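Long-range contact in carboxylesterase SOBER1 (PDB 6AVX), which hydrolyses short-chain carboxylic esters and phosphatidylcholine and restrains the plant hypersensitive response triggered by the bacterial effector AvrBsT: residues 154-165 / 183-194. The protein carries 1 engineered substitution. Residues are numbered along the deposited sequence; the frame is centred on the assembly and turned at random. Where two conformers were deposited one is given.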
# COMPACT_ATOMS: atom_id res chain seq x y z
N ILE A 154 9.38 -0.70 4.43
CA ILE A 154 8.01 -1.18 4.34
C ILE A 154 7.56 -1.61 5.73
O ILE A 154 8.29 -2.34 6.42
CB ILE A 154 7.88 -2.36 3.36
CG1 ILE A 154 8.41 -1.99 1.97
CG2 ILE A 154 6.45 -2.83 3.28
CD1 ILE A 154 7.66 -0.88 1.26
N LEU A 155 6.38 -1.19 6.13
CA LEU A 155 5.70 -1.72 7.30
C LEU A 155 4.46 -2.45 6.81
O LEU A 155 3.57 -1.82 6.23
CB LEU A 155 5.31 -0.61 8.27
CG LEU A 155 4.41 -1.07 9.44
CD1 LEU A 155 5.12 -2.08 10.32
CD2 LEU A 155 3.97 0.11 10.25
N TRP A 156 4.39 -3.75 7.02
CA TRP A 156 3.27 -4.57 6.59
C TRP A 156 2.49 -5.00 7.81
O TRP A 156 3.05 -5.65 8.70
CB TRP A 156 3.81 -5.80 5.87
CG TRP A 156 2.77 -6.56 5.11
CD1 TRP A 156 1.67 -7.20 5.60
CD2 TRP A 156 2.73 -6.75 3.69
NE1 TRP A 156 0.95 -7.77 4.58
CE2 TRP A 156 1.59 -7.50 3.39
CE3 TRP A 156 3.57 -6.33 2.65
CZ2 TRP A 156 1.27 -7.87 2.09
CZ3 TRP A 156 3.25 -6.68 1.36
CH2 TRP A 156 2.11 -7.45 1.09
N SER A 157 1.21 -4.66 7.86
CA SER A 157 0.31 -4.99 8.95
C SER A 157 -0.73 -5.97 8.41
O SER A 157 -1.29 -5.72 7.34
CB SER A 157 -0.41 -3.73 9.43
OG SER A 157 0.52 -2.78 9.95
N HIS A 158 -0.98 -7.07 9.11
CA HIS A 158 -1.94 -8.06 8.60
C HIS A 158 -2.62 -8.75 9.76
O HIS A 158 -1.98 -9.09 10.77
CB HIS A 158 -1.24 -9.10 7.72
CG HIS A 158 -2.04 -9.56 6.54
ND1 HIS A 158 -1.64 -9.31 5.24
CD2 HIS A 158 -3.21 -10.25 6.45
CE1 HIS A 158 -2.53 -9.83 4.41
NE2 HIS A 158 -3.49 -10.40 5.12
N GLY A 159 -3.92 -8.98 9.61
CA GLY A 159 -4.69 -9.69 10.61
C GLY A 159 -4.56 -11.18 10.41
O GLY A 159 -4.65 -11.70 9.31
N THR A 160 -4.35 -11.89 11.53
CA THR A 160 -4.14 -13.33 11.42
C THR A 160 -5.38 -14.07 10.97
O THR A 160 -5.27 -15.17 10.41
CB THR A 160 -3.67 -13.94 12.75
OG1 THR A 160 -4.67 -13.74 13.75
CG2 THR A 160 -2.38 -13.32 13.22
N ASP A 161 -6.56 -13.50 11.19
CA ASP A 161 -7.82 -14.18 10.92
C ASP A 161 -8.47 -13.73 9.62
O ASP A 161 -9.63 -14.04 9.37
CB ASP A 161 -8.79 -13.99 12.10
CG ASP A 161 -8.37 -14.76 13.33
OD1 ASP A 161 -7.21 -15.22 13.39
OD2 ASP A 161 -9.20 -14.90 14.26
N ASP A 162 -7.72 -13.04 8.77
CA ASP A 162 -8.24 -12.51 7.52
C ASP A 162 -8.51 -13.66 6.56
O ASP A 162 -7.60 -14.43 6.21
CB ASP A 162 -7.17 -11.57 6.95
CG ASP A 162 -7.67 -10.70 5.82
OD1 ASP A 162 -8.58 -11.11 5.06
OD2 ASP A 162 -7.12 -9.58 5.67
N ARG A 163 -9.76 -13.78 6.11
CA ARG A 163 -10.18 -14.80 5.14
C ARG A 163 -10.48 -14.20 3.78
O ARG A 163 -10.96 -14.91 2.89
CB ARG A 163 -11.38 -15.58 5.67
CG ARG A 163 -11.07 -16.33 6.97
CD ARG A 163 -12.11 -17.40 7.29
NE ARG A 163 -12.32 -18.33 6.18
CZ ARG A 163 -13.51 -18.72 5.71
NH1 ARG A 163 -14.63 -18.30 6.28
NH2 ARG A 163 -13.57 -19.55 4.68
N MET A 164 -10.19 -12.92 3.60
CA MET A 164 -10.34 -12.29 2.30
C MET A 164 -9.02 -12.12 1.59
O MET A 164 -8.93 -12.41 0.39
CB MET A 164 -11.07 -10.96 2.43
CG MET A 164 -12.48 -11.20 2.88
SD MET A 164 -13.37 -9.70 3.27
CE MET A 164 -13.34 -8.87 1.68
N VAL A 165 -8.01 -11.68 2.31
CA VAL A 165 -6.62 -11.70 1.86
C VAL A 165 -5.92 -12.50 2.95
O VAL A 165 -5.70 -12.00 4.06
CB VAL A 165 -6.03 -10.30 1.71
CG1 VAL A 165 -4.56 -10.41 1.31
CG2 VAL A 165 -6.81 -9.51 0.68
N THR A 183 13.82 -3.85 3.00
CA THR A 183 13.64 -4.10 4.43
C THR A 183 12.17 -3.93 4.79
O THR A 183 11.57 -2.88 4.52
CB THR A 183 14.50 -3.11 5.22
OG1 THR A 183 15.87 -3.28 4.84
CG2 THR A 183 14.36 -3.34 6.71
N CYS A 184 11.60 -4.95 5.42
CA CYS A 184 10.19 -4.94 5.79
C CYS A 184 10.03 -5.35 7.24
O CYS A 184 10.58 -6.37 7.67
CB CYS A 184 9.43 -5.91 4.89
SG CYS A 184 7.69 -6.05 5.23
N GLU A 185 9.28 -4.55 7.99
CA GLU A 185 8.78 -4.96 9.29
C GLU A 185 7.39 -5.53 9.09
O GLU A 185 6.53 -4.87 8.50
CB GLU A 185 8.69 -3.80 10.28
CG GLU A 185 8.14 -4.29 11.63
CD GLU A 185 7.81 -3.22 12.65
OE1 GLU A 185 8.20 -2.05 12.48
OE2 GLU A 185 7.14 -3.58 13.64
N PHE A 186 7.15 -6.73 9.59
CA PHE A 186 5.84 -7.35 9.49
C PHE A 186 5.21 -7.33 10.88
O PHE A 186 5.82 -7.77 11.86
CB PHE A 186 6.00 -8.78 8.99
CG PHE A 186 4.71 -9.47 8.69
CD1 PHE A 186 4.13 -9.41 7.44
CD2 PHE A 186 4.06 -10.20 9.68
CE1 PHE A 186 2.93 -10.07 7.17
CE2 PHE A 186 2.86 -10.84 9.42
CZ PHE A 186 2.30 -10.78 8.16
N LYS A 187 4.00 -6.78 10.96
CA LYS A 187 3.28 -6.64 12.22
C LYS A 187 1.99 -7.43 12.11
O LYS A 187 1.07 -7.04 11.38
CB LYS A 187 2.99 -5.16 12.50
CG LYS A 187 2.41 -4.87 13.86
CD LYS A 187 3.40 -5.21 14.96
CE LYS A 187 2.86 -4.82 16.33
NZ LYS A 187 3.39 -5.71 17.39
N ALA A 188 1.92 -8.56 12.82
CA ALA A 188 0.72 -9.39 12.84
C ALA A 188 -0.23 -8.87 13.90
O ALA A 188 0.19 -8.43 14.98
CB ALA A 188 1.07 -10.84 13.17
N TYR A 189 -1.52 -8.95 13.60
CA TYR A 189 -2.58 -8.55 14.52
C TYR A 189 -3.42 -9.79 14.84
O TYR A 189 -4.29 -10.17 14.04
CB TYR A 189 -3.42 -7.41 13.94
CG TYR A 189 -2.62 -6.14 14.05
CD1 TYR A 189 -2.71 -5.37 15.19
CD2 TYR A 189 -1.73 -5.75 13.06
CE1 TYR A 189 -1.95 -4.24 15.35
CE2 TYR A 189 -0.96 -4.61 13.21
CZ TYR A 189 -1.08 -3.86 14.36
OH TYR A 189 -0.33 -2.73 14.58
N PRO A 190 -3.15 -10.48 15.96
CA PRO A 190 -3.89 -11.70 16.27
C PRO A 190 -5.38 -11.43 16.42
O PRO A 190 -5.79 -10.48 17.08
CB PRO A 190 -3.27 -12.19 17.58
CG PRO A 190 -2.44 -11.08 18.09
CD PRO A 190 -2.06 -10.23 16.92
N GLY A 191 -6.17 -12.25 15.77
CA GLY A 191 -7.61 -12.13 15.84
C GLY A 191 -8.23 -11.13 14.90
O GLY A 191 -9.45 -11.14 14.72
N LEU A 192 -7.44 -10.24 14.28
CA LEU A 192 -7.99 -9.27 13.35
C LEU A 192 -8.28 -9.95 12.02
O LEU A 192 -7.52 -10.79 11.56
CB LEU A 192 -6.97 -8.14 13.15
CG LEU A 192 -7.40 -6.99 12.24
CD1 LEU A 192 -8.55 -6.22 12.85
CD2 LEU A 192 -6.24 -6.04 11.98
N GLY A 193 -9.40 -9.57 11.42
CA GLY A 193 -9.74 -10.00 10.08
C GLY A 193 -9.37 -8.96 9.05
O GLY A 193 -8.34 -8.29 9.14
N HIS A 194 -10.24 -8.80 8.05
CA HIS A 194 -9.97 -7.94 6.91
C HIS A 194 -10.57 -6.56 7.18
O HIS A 194 -11.59 -6.18 6.62
CB HIS A 194 -10.54 -8.54 5.64
CG HIS A 194 -9.98 -7.93 4.40
ND1 HIS A 194 -8.66 -8.08 4.05
CD2 HIS A 194 -10.55 -7.16 3.45
CE1 HIS A 194 -8.43 -7.43 2.92
NE2 HIS A 194 -9.57 -6.88 2.53
O HOH W 1 0.28 -1.46 12.33
O HOH W 2 -5.98 -8.40 7.75
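W156 and F186 meet on one face of two parallel strands, their rings near parallel but slid apart: planes 21° apart, W156 CD1 3.5 Å from F186 CE1. CZ of F186 also touches CB of H158, and SG of C184 rests beside CB of W156. On the other face, L155 CD1 lies alongside the extended chain of E185, whose OE2 is hydrogen-bonded to Y203 OH. Between the two faces, backbone bonds join the strands from I154 N on T183 O through to T160 N on Y189 O.

The indole then begins a polar relay: W156 NE1 donates to H158 ND1 at 3.1 Å, each atom in the other's ring plane, and H158 NE2 donates to V165 O. This straps the strand to the loop bearing D162, probably the charge-relay acid. Its OD1 takes the backbone N-H of M164, an Asx turn, and that of V165, extending it into an Asx motif that fixes the carboxylate. OD2 receives H194 ND1 at 2.7 Å on its syn side, in the imidazole plane. A water that accepts from G159 N donates to both OD2 and G193 O, while M164 CB, in the conformer given, makes an off-centre CH-pi contact over one imidazole face. With CG anti to its backbone N (chi1 -163°), H194 reaches back to D162 and to S108, consistent with a Ser-His-Asp triad.

In this alpha/beta hydrolase sheet, 184-189 is an edge strand and 154-159 bonds on to 127-131; helix 173-180 packs against W156, C184 and F186, helix 198-212 against L155, K187 and Y189.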